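Local coordinates for Sodium/calcium exchanger membrane region domain-containing protein (Archaeoglobus fulgidus, PDB 4KPP), which probably exchanges protons for calcium ions across the membrane, as a member of the sodium/calcium exchanger family, at residues F85-K88 against A89-G93; D165-V168 against F169-Y173; P308-A311 against R312-E315; I382-S385 against F386-V389. One frame throughout, in Å; residues are numbered along the deposited sequence.

All four contacts are local ones along helices of a single membrane-embedded chain. Interaction 1 closes helix 76-91 and interaction 3 starts helix 311-331; their centres are about 16 Å apart, with nearest atoms about 7 Å from each other. Interaction 2, on helix 163-182, lies about 20 Å from interaction 3, centre to centre, and is the more buried; interactions 1 and 2 both flank helix 288-299. Interaction 4, on helix 379-393, sits about 40 Å from interaction 1, centre to centre, and the side chain of Ile382 is about 12 Å from the bound calcium ion. A bound monoolein touches Asp165 and Val168 of interaction 2.

Interaction 1: residues F85-K88 against A89-G93; sequences FAWK and AGSVG
Successive backbone bonds carry the last turn of helix 76-91, from Ala89 N to Phe85 O and from Gly90 N to Ala86 O, until Val92 leaves helical backbone angles. At this end two carbonyl oxygens each take two donors. Trp87 O accepts Ser91 N at 3.0 Å and also the hydroxyl, Ser91 OG to Trp87 O being 2.8 Å. The amide is tilted from the carbonyl plane, whereas the hydroxyl comes from above it, 36° out. Ser91 holds OG between its own backbone N and carbonyl carbon (chi1 63°), and this turns the hydroxyl back over the preceding turn. The same OG lies 3.8 Å from Trp87 CD1, set obliquely to the indole.

One residue on, Lys88 O receives Val92 N at 2.7 Å and Gly93 N at 2.9 Å, the second donor lying in the carbonyl plane. The aliphatic part of Lys88 bends at chi2 and chi3 and runs alongside Val92, pointing the same way; Lys88 NZ comes to 3.8 Å from Val92 CG2. Gly93, with its positive phi of 82°, suits a position where a side chain would jam against the preceding carbonyl oxygen.

Outside this turn, Ser300 OG also bonds to Trp87 O, while Phe85 and Lys88 lean on Tyr96 of helix 96-127. Each of the two carbonyls thus keeps its i+4 amide and gains a second donor, Ser91 OG for Trp87 O and Gly93 N for Lys88 O, so the last turn is held by doubled bonds where the helix ends.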
ATOM      1  N   PHE A  85      14.876  -2.012   3.875  1.00 21.56           N
ATOM      2  CA  PHE A  85      15.560  -0.724   3.940  1.00 24.27           C
ATOM      3  C   PHE A  85      15.696  -0.236   5.380  1.00 22.25           C
ATOM      4  O   PHE A  85      16.734   0.295   5.768  1.00 24.93           O
ATOM      5  CB  PHE A  85      14.797   0.323   3.127  1.00 23.48           C
ATOM      6  CG  PHE A  85      14.910   0.142   1.644  1.00 20.65           C
ATOM      7  CD1 PHE A  85      16.092  -0.296   1.079  1.00 19.10           C
ATOM      8  CD2 PHE A  85      13.835   0.416   0.816  1.00 22.90           C
ATOM      9  CE1 PHE A  85      16.205  -0.457  -0.280  1.00 20.03           C
ATOM     10  CE2 PHE A  85      13.940   0.254  -0.551  1.00 22.90           C
ATOM     11  CZ  PHE A  85      15.127  -0.183  -1.099  1.00 24.05           C
ATOM     12  N   ALA A  86      14.640  -0.404   6.167  1.00 23.27           N
ATOM     13  CA  ALA A  86      14.678  -0.000   7.567  1.00 22.70           C
ATOM     14  C   ALA A  86      15.631  -0.883   8.377  1.00 26.23           C
ATOM     15  O   ALA A  86      16.312  -0.401   9.282  1.00 28.17           O
ATOM     16  CB  ALA A  86      13.276  -0.007   8.170  1.00 17.17           C
ATOM     17  N   TRP A  87      15.680  -2.173   8.047  1.00 25.10           N
ATOM     18  CA  TRP A  87      16.595  -3.087   8.725  1.00 26.76           C
ATOM     19  C   TRP A  87      18.046  -2.702   8.461  1.00 27.69           C
ATOM     20  O   TRP A  87      18.854  -2.620   9.388  1.00 28.11           O
ATOM     21  CB  TRP A  87      16.355  -4.541   8.305  1.00 29.04           C
ATOM     22  CG  TRP A  87      17.239  -5.513   9.044  1.00 34.82           C
ATOM     23  CD1 TRP A  87      18.510  -5.893   8.705  1.00 37.79           C
ATOM     24  CD2 TRP A  87      16.926  -6.211  10.255  1.00 37.80           C
ATOM     25  NE1 TRP A  87      19.000  -6.785   9.625  1.00 39.50           N
ATOM     26  CE2 TRP A  87      18.048  -6.999  10.587  1.00 38.31           C
ATOM     27  CE3 TRP A  87      15.804  -6.251  11.088  1.00 38.62           C
ATOM     28  CZ2 TRP A  87      18.078  -7.816  11.717  1.00 39.69           C
ATOM     29  CZ3 TRP A  87      15.837  -7.063  12.209  1.00 39.29           C
ATOM     30  CH2 TRP A  87      16.965  -7.833  12.513  1.00 41.17           C
ATOM     31  N   LYS A  88      18.370  -2.467   7.194  1.00 27.18           N
ATOM     32  CA  LYS A  88      19.708  -2.029   6.821  1.00 26.09           C
ATOM     33  C   LYS A  88      20.036  -0.676   7.444  1.00 29.48           C
ATOM     34  O   LYS A  88      21.175  -0.427   7.834  1.00 38.00           O
ATOM     35  CB  LYS A  88      19.848  -1.965   5.300  1.00 24.54           C
ATOM     36  CG  LYS A  88      19.556  -3.290   4.596  1.00 22.94           C
ATOM     37  CD  LYS A  88      20.544  -4.378   5.004  1.00 24.25           C
ATOM     38  CE  LYS A  88      21.974  -4.005   4.633  1.00 26.32           C
ATOM     39  NZ  LYS A  88      22.948  -5.068   5.011  1.00 28.43           N
ATOM     40  N   ALA A  89      19.032   0.187   7.547  1.00 27.54           N
ATOM     41  CA  ALA A  89      19.209   1.514   8.135  1.00 27.55           C
ATOM     42  C   ALA A  89      19.713   1.459   9.575  1.00 30.78           C
ATOM     43  O   ALA A  89      20.547   2.263   9.978  1.00 33.09           O
ATOM     44  CB  ALA A  89      17.907   2.311   8.060  1.00 21.68           C
ATOM     45  N   GLY A  90      19.205   0.507  10.350  1.00 34.18           N
ATOM     46  CA  GLY A  90      19.563   0.406  11.754  1.00 31.13           C
ATOM     47  C   GLY A  90      20.792  -0.447  12.000  1.00 33.33           C
ATOM     48  O   GLY A  90      21.538  -0.211  12.949  1.00 36.60           O
ATOM     49  N   SER A  91      21.005  -1.439  11.142  1.00 35.30           N
ATOM     50  CA  SER A  91      22.126  -2.360  11.299  1.00 36.21           C
ATOM     51  C   SER A  91      23.383  -1.853  10.599  1.00 37.83           C
ATOM     52  O   SER A  91      24.499  -2.148  11.020  1.00 40.76           O
ATOM     53  CB  SER A  91      21.759  -3.744  10.765  1.00 36.78           C
ATOM     54  OG  SER A  91      21.480  -3.695   9.379  1.00 38.78           O
ATOM     55  N   VAL A  92      23.198  -1.080   9.533  1.00 37.45           N
ATOM     56  CA  VAL A  92      24.323  -0.604   8.732  1.00 37.99           C
ATOM     57  C   VAL A  92      24.380   0.922   8.679  1.00 37.63           C
ATOM     58  O   VAL A  92      25.456   1.515   8.734  1.00 42.73           O
ATOM     59  CB  VAL A  92      24.282  -1.202   7.300  1.00 54.08           C
ATOM     60  CG1 VAL A  92      25.162  -0.413   6.343  1.00 55.46           C
ATOM     61  CG2 VAL A  92      24.689  -2.666   7.327  1.00 53.45           C
ATOM     62  N   GLY A  93      23.218   1.556   8.587  1.00 36.11           N
ATOM     63  CA  GLY A  93      23.157   3.004   8.516  1.00 36.14           C
ATOM     64  C   GLY A  93      23.409   3.501   7.109  1.00 37.98           C
ATOM     65  O   GLY A  93      23.026   2.848   6.137  1.00 35.79           O
TER

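Interaction 2: residues D165-V168 against F169-Y173; sequences DALV and FVSLY
Phe169 lays its ring obliquely beside the backbone of Asp165, one turn earlier in helix 163-182, predicted to span the membrane, with CD2 3.1 Å from Asp165 O. The ring is put there by a first torsion that places CG beside the backbone N (chi1 -75°). Phe169 N bonds to that same oxygen at 2.9 Å, almost straight at 174°, in a regular alpha-helical i to i+4 pattern. Val168 and Leu172 meet on another side of the helix, methyl to methyl, CG1 to CD1 at 4.3 Å.

Neighbouring helices take up these side chains: Phe169 stacks edge-to-face with Tyr151, and Ala166 touches Ala294 and Ile295 of helix 288-299. The carboxylate of Asp165 is held by a salt bridge to Lys158 and hydrogen bonds to Tyr151 OH and Ser162 N.

The polar detail on the more exposed side is Ser171. Replacing it with an alanine would probably leave Leu167 O with the backbone amide as its remaining donor within this turn and Leu167 CD2 without its hydroxyl neighbour. Ser171 N and Ser171 OG reach Leu167 O from opposite faces of its plane, OG at 2.6 Å.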
ATOM      1  N   ASP A 165       6.110   7.848  18.154  1.00 26.63           N
ATOM      2  CA  ASP A 165       5.400   8.092  16.902  1.00 30.11           C
ATOM      3  C   ASP A 165       4.925   6.776  16.309  1.00 31.55           C
ATOM      4  O   ASP A 165       3.772   6.649  15.901  1.00 32.56           O
ATOM      5  CB  ASP A 165       6.301   8.798  15.888  1.00 29.60           C
ATOM      6  CG  ASP A 165       6.563  10.242  16.246  1.00 32.05           C
ATOM      7  OD1 ASP A 165       5.724  10.850  16.943  1.00 33.13           O
ATOM      8  OD2 ASP A 165       7.610  10.773  15.820  1.00 30.92           O
ATOM      9  N   ALA A 166       5.828   5.803  16.268  1.00 30.08           N
ATOM     10  CA  ALA A 166       5.515   4.484  15.743  1.00 28.73           C
ATOM     11  C   ALA A 166       4.390   3.851  16.551  1.00 31.30           C
ATOM     12  O   ALA A 166       3.492   3.225  15.993  1.00 35.50           O
ATOM     13  CB  ALA A 166       6.751   3.600  15.758  1.00 29.27           C
ATOM     14  N   LEU A 167       4.443   4.036  17.868  1.00 33.31           N
ATOM     15  CA  LEU A 167       3.410   3.533  18.767  1.00 34.94           C
ATOM     16  C   LEU A 167       2.050   4.134  18.416  1.00 35.23           C
ATOM     17  O   LEU A 167       1.035   3.437  18.416  1.00 36.18           O
ATOM     18  CB  LEU A 167       3.768   3.858  20.220  1.00 38.29           C
ATOM     19  CG  LEU A 167       3.491   2.794  21.288  1.00 47.15           C
ATOM     20  CD1 LEU A 167       3.912   3.301  22.662  1.00 53.00           C
ATOM     21  CD2 LEU A 167       2.030   2.372  21.300  1.00 49.74           C
ATOM     22  N   VAL A 168       2.037   5.430  18.114  1.00 33.11           N
ATOM     23  CA  VAL A 168       0.810   6.120  17.732  1.00 31.19           C
ATOM     24  C   VAL A 168       0.251   5.578  16.419  1.00 30.58           C
ATOM     25  O   VAL A 168      -0.918   5.194  16.346  1.00 32.60           O
ATOM     26  CB  VAL A 168       1.030   7.642  17.606  1.00 31.05           C
ATOM     27  CG1 VAL A 168      -0.237   8.325  17.117  1.00 26.75           C
ATOM     28  CG2 VAL A 168       1.470   8.223  18.937  1.00 35.70           C
ATOM     29  N   PHE A 169       1.095   5.544  15.390  1.00 28.83           N
ATOM     30  CA  PHE A 169       0.696   5.047  14.073  1.00 23.98           C
ATOM     31  C   PHE A 169       0.182   3.613  14.117  1.00 23.36           C
ATOM     32  O   PHE A 169      -0.812   3.284  13.475  1.00 24.47           O
ATOM     33  CB  PHE A 169       1.851   5.161  13.078  1.00 17.86           C
ATOM     34  CG  PHE A 169       2.111   6.563  12.613  1.00 21.12           C
ATOM     35  CD1 PHE A 169       1.148   7.254  11.894  1.00 20.97           C
ATOM     36  CD2 PHE A 169       3.319   7.190  12.883  1.00 22.92           C
ATOM     37  CE1 PHE A 169       1.382   8.549  11.458  1.00 22.09           C
ATOM     38  CE2 PHE A 169       3.558   8.481  12.452  1.00 24.39           C
ATOM     39  CZ  PHE A 169       2.589   9.162  11.739  1.00 24.71           C
ATOM     40  N   VAL A 170       0.861   2.761  14.877  1.00 25.29           N
ATOM     41  CA  VAL A 170       0.423   1.380  15.038  1.00 28.87           C
ATOM     42  C   VAL A 170      -0.892   1.320  15.818  1.00 31.88           C
ATOM     43  O   VAL A 170      -1.771   0.515  15.507  1.00 33.93           O
ATOM     44  CB  VAL A 170       1.511   0.513  15.722  1.00 38.26           C
ATOM     45  CG1 VAL A 170       0.956  -0.851  16.114  1.00 42.16           C
ATOM     46  CG2 VAL A 170       2.713   0.351  14.805  1.00 29.49           C
ATOM     47  N   SER A 171      -1.027   2.185  16.822  1.00 30.14           N
ATOM     48  CA  SER A 171      -2.256   2.258  17.608  1.00 30.53           C
ATOM     49  C   SER A 171      -3.445   2.657  16.743  1.00 29.17           C
ATOM     50  O   SER A 171      -4.522   2.065  16.841  1.00 30.92           O
ATOM     51  CB  SER A 171      -2.106   3.246  18.769  1.00 34.34           C
ATOM     52  OG  SER A 171      -1.143   2.791  19.703  1.00 36.81           O
ATOM     53  N   LEU A 172      -3.245   3.667  15.901  1.00 27.57           N
ATOM     54  CA  LEU A 172      -4.293   4.123  14.996  1.00 25.73           C
ATOM     55  C   LEU A 172      -4.779   2.985  14.110  1.00 25.14           C
ATOM     56  O   LEU A 172      -5.984   2.786  13.950  1.00 25.03           O
ATOM     57  CB  LEU A 172      -3.802   5.290  14.136  1.00 24.85           C
ATOM     58  CG  LEU A 172      -3.715   6.658  14.819  1.00 25.30           C
ATOM     59  CD1 LEU A 172      -3.055   7.675  13.903  1.00 22.28           C
ATOM     60  CD2 LEU A 172      -5.096   7.135  15.246  1.00 24.32           C
ATOM     61  N   TYR A 173      -3.842   2.229  13.548  1.00 24.71           N
ATOM     62  CA  TYR A 173      -4.210   1.126  12.670  1.00 25.11           C
ATOM     63  C   TYR A 173      -4.891  -0.005  13.435  1.00 25.85           C
ATOM     64  O   TYR A 173      -5.865  -0.580  12.954  1.00 28.92           O
ATOM     65  CB  TYR A 173      -3.007   0.595  11.891  1.00 24.27           C
ATOM     66  CG  TYR A 173      -3.409  -0.434  10.861  1.00 24.52           C
ATOM     67  CD1 TYR A 173      -4.186  -0.073   9.771  1.00 23.05           C
ATOM     68  CD2 TYR A 173      -3.035  -1.767  10.990  1.00 28.38           C
ATOM     69  CE1 TYR A 173      -4.576  -1.005   8.832  1.00 27.30           C
ATOM     70  CE2 TYR A 173      -3.415  -2.709  10.048  1.00 28.18           C
ATOM     71  CZ  TYR A 173      -4.186  -2.320   8.972  1.00 28.01           C
ATOM     72  OH  TYR A 173      -4.572  -3.242   8.028  1.00 32.81           O
TER

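Interaction 3: residues P308-A311 against R312-E315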
ATOM      1  N   PRO A 308      15.910   9.188  11.974  1.00 25.65           N
ATOM      2  CA  PRO A 308      16.217  10.570  11.594  1.00 26.07           C
ATOM      3  C   PRO A 308      15.550  10.950  10.279  1.00 28.73           C
ATOM      4  O   PRO A 308      15.299  10.093   9.431  1.00 24.72           O
ATOM      5  CB  PRO A 308      17.746  10.566  11.435  1.00 25.23           C
ATOM      6  CG  PRO A 308      18.216   9.333  12.145  1.00 26.18           C
ATOM      7  CD  PRO A 308      17.110   8.337  11.978  1.00 23.70           C
ATOM      8  N   LEU A 309      15.259  12.235  10.127  1.00 27.52           N
ATOM      9  CA  LEU A 309      14.629  12.751   8.929  1.00 26.93           C
ATOM     10  C   LEU A 309      15.410  13.988   8.512  1.00 29.16           C
ATOM     11  O   LEU A 309      15.318  15.030   9.162  1.00 33.49           O
ATOM     12  CB  LEU A 309      13.177  13.121   9.233  1.00 28.02           C
ATOM     13  CG  LEU A 309      12.022  12.641   8.351  1.00 28.97           C
ATOM     14  CD1 LEU A 309      12.133  11.160   8.005  1.00 23.70           C
ATOM     15  CD2 LEU A 309      10.697  12.926   9.062  1.00 26.31           C
ATOM     16  N   ASP A 310      16.192  13.873   7.444  1.00 23.29           N
ATOM     17  CA  ASP A 310      16.979  15.006   6.968  1.00 29.05           C
ATOM     18  C   ASP A 310      16.088  16.017   6.245  1.00 28.31           C
ATOM     19  O   ASP A 310      14.867  15.851   6.199  1.00 26.92           O
ATOM     20  CB  ASP A 310      18.148  14.541   6.083  1.00 34.37           C
ATOM     21  CG  ASP A 310      17.698  13.991   4.732  1.00 36.36           C
ATOM     22  OD1 ASP A 310      16.507  13.669   4.568  1.00 34.89           O
ATOM     23  OD2 ASP A 310      18.551  13.869   3.826  1.00 44.07           O
ATOM     24  N   ALA A 311      16.697  17.061   5.690  1.00 28.53           N
ATOM     25  CA  ALA A 311      15.946  18.092   4.979  1.00 29.97           C
ATOM     26  C   ALA A 311      15.103  17.496   3.853  1.00 31.99           C
ATOM     27  O   ALA A 311      13.903  17.759   3.762  1.00 33.83           O
ATOM     28  CB  ALA A 311      16.890  19.162   4.435  1.00 27.96           C
ATOM     29  N   ARG A 312      15.736  16.683   3.012  1.00 35.11           N
ATOM     30  CA  ARG A 312      15.059  16.037   1.888  1.00 37.03           C
ATOM     31  C   ARG A 312      13.865  15.180   2.322  1.00 35.67           C
ATOM     32  O   ARG A 312      12.747  15.375   1.841  1.00 34.71           O
ATOM     33  CB  ARG A 312      16.052  15.197   1.073  1.00 38.41           C
ATOM     34  CG  ARG A 312      15.414  14.341  -0.017  1.00 43.14           C
ATOM     35  CD  ARG A 312      14.753  15.196  -1.089  1.00 50.57           C
ATOM     36  NE  ARG A 312      14.045  14.396  -2.088  1.00 55.54           N
ATOM     37  CZ  ARG A 312      14.609  13.885  -3.179  1.00 57.47           C
ATOM     38  NH1 ARG A 312      15.898  14.083  -3.419  1.00 57.04           N
ATOM     39  NH2 ARG A 312      13.884  13.173  -4.032  1.00 56.12           N
ATOM     40  N   GLN A 313      14.100  14.242   3.236  1.00 27.84           N
ATOM     41  CA  GLN A 313      13.047  13.318   3.654  1.00 26.76           C
ATOM     42  C   GLN A 313      11.899  13.999   4.400  1.00 24.56           C
ATOM     43  O   GLN A 313      10.749  13.565   4.302  1.00 19.37           O
ATOM     44  CB  GLN A 313      13.624  12.159   4.473  1.00 24.20           C
ATOM     45  CG  GLN A 313      14.589  11.285   3.689  1.00 20.60           C
ATOM     46  CD  GLN A 313      14.083  10.964   2.295  1.00 23.85           C
ATOM     47  OE1 GLN A 313      13.009  10.388   2.127  1.00 25.15           O
ATOM     48  NE2 GLN A 313      14.854  11.346   1.285  1.00 25.98           N
ATOM     49  N   SER A 314      12.210  15.066   5.134  1.00 27.52           N
ATOM     50  CA  SER A 314      11.184  15.845   5.828  1.00 25.63           C
ATOM     51  C   SER A 314      10.247  16.504   4.824  1.00 26.06           C
ATOM     52  O   SER A 314       9.033  16.547   5.024  1.00 25.10           O
ATOM     53  CB  SER A 314      11.819  16.909   6.726  1.00 26.46           C
ATOM     54  OG  SER A 314      12.637  16.313   7.718  1.00 33.07           O
ATOM     55  N   GLU A 315      10.821  17.015   3.740  1.00 27.56           N
ATOM     56  CA  GLU A 315      10.036  17.595   2.660  1.00 30.36           C
ATOM     57  C   GLU A 315       9.170  16.523   2.009  1.00 28.51           C
ATOM     58  O   GLU A 315       8.024  16.781   1.649  1.00 30.60           O
ATOM     59  CB  GLU A 315      10.951  18.243   1.616  1.00 32.92           C
ATOM     60  CG  GLU A 315      11.754  19.422   2.139  1.00 36.80           C
ATOM     61  CD  GLU A 315      13.036  19.657   1.357  1.00 39.83           C
ATOM     62  OE1 GLU A 315      13.235  19.000   0.314  1.00 40.14           O
ATOM     63  OE2 GLU A 315      13.849  20.498   1.792  1.00 41.87           O
TER
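Asp310 OD1 accepts a hydrogen bond from Gln313 N at 2.8 Å, the N-H pointing nearly straight at it (166°) and meeting the oxygen on its syn side, somewhat out of the carboxylate plane. The aspartate reaches the amide because its CG stands between the backbone N and the carbonyl carbon (chi1 70°), which folds the carboxylate toward the first turn. Its carbonyl is used as well: Ser314 N and Ser314 OG approach Asp310 O from opposite faces of the carbonyl plane, OG at 2.7 Å. Glu315 N to Ala311 O continues the i to i+4 series that Ser314 N begins. An alanine in place of Asp310 would remove the carboxylate and is likely to leave Gln313 N without a side-chain acceptor at the start of the helix.

Apolar and van der Waals contacts fill in around these bonds. Leu309 crosses Gln313 at about a right angle, CD1 coming to 4.0 Å from Gln313 CB, while Leu309 CB lies 3.6 Å from Ser314 OG. Gln313 CG also packs against the capping oxygen, Asp310 OD1, at 3.2 Å. Asp310 and Arg312 lie side by side, Asp310 OD1 coming to 3.8 Å from Arg312 CB.

The charged ends pair with residues beyond this turn: Arg312 NE makes a salt bridge to Glu316 and Glu315 OE1 one to Arg360. Leu309 joins its backbone to Gly159. With the aspartate at the N-cap accepting the amide three residues ahead, the arrangement is a classic helix N-cap, here where the loop after strand 307-308 enters helix 311-331.

Interaction 4: residues I382-S385 against F386-V389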
ATOM      1  N   ILE A 382     -17.238  15.827   7.618  1.00 36.61           N
ATOM      2  CA  ILE A 382     -16.211  15.507   8.600  1.00 36.61           C
ATOM      3  C   ILE A 382     -16.871  15.148   9.925  1.00 36.53           C
ATOM      4  O   ILE A 382     -16.461  14.203  10.595  1.00 38.15           O
ATOM      5  CB  ILE A 382     -15.226  16.677   8.794  1.00 42.68           C
ATOM      6  CG1 ILE A 382     -14.574  17.040   7.458  1.00 39.94           C
ATOM      7  CG2 ILE A 382     -14.163  16.324   9.831  1.00 42.60           C
ATOM      8  CD1 ILE A 382     -13.673  18.249   7.525  1.00 39.29           C
ATOM      9  N   VAL A 383     -17.900  15.905  10.290  1.00 39.93           N
ATOM     10  CA  VAL A 383     -18.705  15.603  11.469  1.00 41.49           C
ATOM     11  C   VAL A 383     -19.362  14.236  11.322  1.00 39.65           C
ATOM     12  O   VAL A 383     -19.390  13.444  12.265  1.00 39.23           O
ATOM     13  CB  VAL A 383     -19.795  16.676  11.703  1.00 44.54           C
ATOM     14  CG1 VAL A 383     -20.835  16.185  12.703  1.00 47.80           C
ATOM     15  CG2 VAL A 383     -19.170  17.982  12.172  1.00 42.99           C
ATOM     16  N   GLU A 384     -19.882  13.958  10.130  1.00 38.47           N
ATOM     17  CA  GLU A 384     -20.498  12.663   9.853  1.00 40.45           C
ATOM     18  C   GLU A 384     -19.510  11.509  10.005  1.00 35.77           C
ATOM     19  O   GLU A 384     -19.839  10.471  10.586  1.00 31.99           O
ATOM     20  CB  GLU A 384     -21.126  12.651   8.460  1.00 44.30           C
ATOM     21  CG  GLU A 384     -22.607  12.964   8.477  1.00 49.63           C
ATOM     22  CD  GLU A 384     -23.374  12.010   9.367  1.00 55.80           C
ATOM     23  OE1 GLU A 384     -23.194  10.784   9.212  1.00 56.71           O
ATOM     24  OE2 GLU A 384     -24.143  12.485  10.229  1.00 58.27           O
ATOM     25  N   SER A 385     -18.302  11.709   9.485  1.00 31.82           N
ATOM     26  CA  SER A 385     -17.224  10.735   9.609  1.00 36.81           C
ATOM     27  C   SER A 385     -16.880  10.480  11.075  1.00 39.16           C
ATOM     28  O   SER A 385     -16.479   9.377  11.449  1.00 38.03           O
ATOM     29  CB  SER A 385     -15.984  11.228   8.862  1.00 38.26           C
ATOM     30  OG  SER A 385     -14.849  10.449   9.193  1.00 42.35           O
ATOM     31  N   PHE A 386     -17.040  11.515  11.893  1.00 38.43           N
ATOM     32  CA  PHE A 386     -16.804  11.416  13.326  1.00 36.58           C
ATOM     33  C   PHE A 386     -17.893  10.583  13.995  1.00 34.77           C
ATOM     34  O   PHE A 386     -17.621   9.813  14.918  1.00 27.63           O
ATOM     35  CB  PHE A 386     -16.749  12.816  13.942  1.00 37.90           C
ATOM     36  CG  PHE A 386     -16.783  12.825  15.439  1.00 42.79           C
ATOM     37  CD1 PHE A 386     -15.629  12.608  16.172  1.00 43.37           C
ATOM     38  CD2 PHE A 386     -17.969  13.064  16.119  1.00 46.71           C
ATOM     39  CE1 PHE A 386     -15.657  12.618  17.550  1.00 45.29           C
ATOM     40  CE2 PHE A 386     -18.002  13.077  17.498  1.00 47.18           C
ATOM     41  CZ  PHE A 386     -16.844  12.854  18.214  1.00 46.66           C
ATOM     42  N   ARG A 387     -19.123  10.740  13.520  1.00 38.97           N
ATOM     43  CA  ARG A 387     -20.263  10.012  14.071  1.00 41.96           C
ATOM     44  C   ARG A 387     -20.272   8.545  13.652  1.00 40.94           C
ATOM     45  O   ARG A 387     -20.754   7.688  14.392  1.00 41.36           O
ATOM     46  CB  ARG A 387     -21.576  10.687  13.677  1.00 48.64           C
ATOM     47  CG  ARG A 387     -21.908  11.900  14.521  1.00 55.18           C
ATOM     48  CD  ARG A 387     -22.978  12.756  13.870  1.00 60.12           C
ATOM     49  NE  ARG A 387     -23.408  13.830  14.758  1.00 66.72           N
ATOM     50  CZ  ARG A 387     -24.086  14.901  14.364  1.00 71.98           C
ATOM     51  NH1 ARG A 387     -24.410  15.051  13.086  1.00 73.79           N
ATOM     52  NH2 ARG A 387     -24.434  15.826  15.249  1.00 72.71           N
ATOM     53  N   THR A 388     -19.741   8.263  12.466  1.00 38.68           N
ATOM     54  CA  THR A 388     -19.601   6.889  11.998  1.00 38.28           C
ATOM     55  C   THR A 388     -18.736   6.089  12.960  1.00 36.65           C
ATOM     56  O   THR A 388     -19.068   4.960  13.323  1.00 40.90           O
ATOM     57  CB  THR A 388     -18.968   6.832  10.598  1.00 42.07           C
ATOM     58  OG1 THR A 388     -19.851   7.442   9.652  1.00 47.64           O
ATOM     59  CG2 THR A 388     -18.705   5.390  10.185  1.00 42.04           C
ATOM     60  N   VAL A 389     -17.624   6.687  13.373  1.00 35.05           N
ATOM     61  CA  VAL A 389     -16.721   6.055  14.326  1.00 35.77           C
ATOM     62  C   VAL A 389     -17.372   5.975  15.707  1.00 36.45           C
ATOM     63  O   VAL A 389     -17.187   5.005  16.440  1.00 38.08           O
ATOM     64  CB  VAL A 389     -15.385   6.811  14.403  1.00 34.82           C
ATOM     65  CG1 VAL A 389     -14.476   6.202  15.460  1.00 37.14           C
ATOM     66  CG2 VAL A 389     -14.709   6.805  13.045  1.00 33.20           C
TER
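Helix 379-393, near the C-terminal end of the chain, contributes one turn in which Val383, Glu384 and Arg387 meet on the outer surface. Arg387 runs extended from CG to NE and lies alongside Val383, pointing the same way. Val383 CG1 sits over one face of the guanidinium, 3.7 Å above its plane and offset toward the rim; its nearest guanidinium atom is Arg387 NH1 at 3.8 Å. Glu384 comes from another direction: its chain bends at chi2 (-57°), bringing OE2 to the edge of the guanidinium, in its plane. The salt bridge from Glu384 OE2 to Arg387 NH1 is long, at 3.8 Å, and the two planes are turned 57° apart, so the pairing is an electrostatic one more than a close fork of hydrogen bonds.

The frame for this is an ordinary alpha-helix. Phe386 N bonds to Ile382 O and Arg387 N to Val383 O, while the bond from Val389 N to Ser385 O, at 3.5 Å, is weak. Phe386 sends its ring away from the preceding turn, with CB 3.2 Å from Val383 O.

Thr388 adds a side-chain bond to the helical one. Its OG1 lies beside the backbone N (chi1 -65°) and donates to Glu384 O at 3.2 Å from above the carbonyl plane, while Thr388 N reaches the same oxygen at 2.9 Å. On the buried side Ser385 OG bonds to Arg139 O, and Ser385 and Val389 both touch Phe143 of helix 138-152.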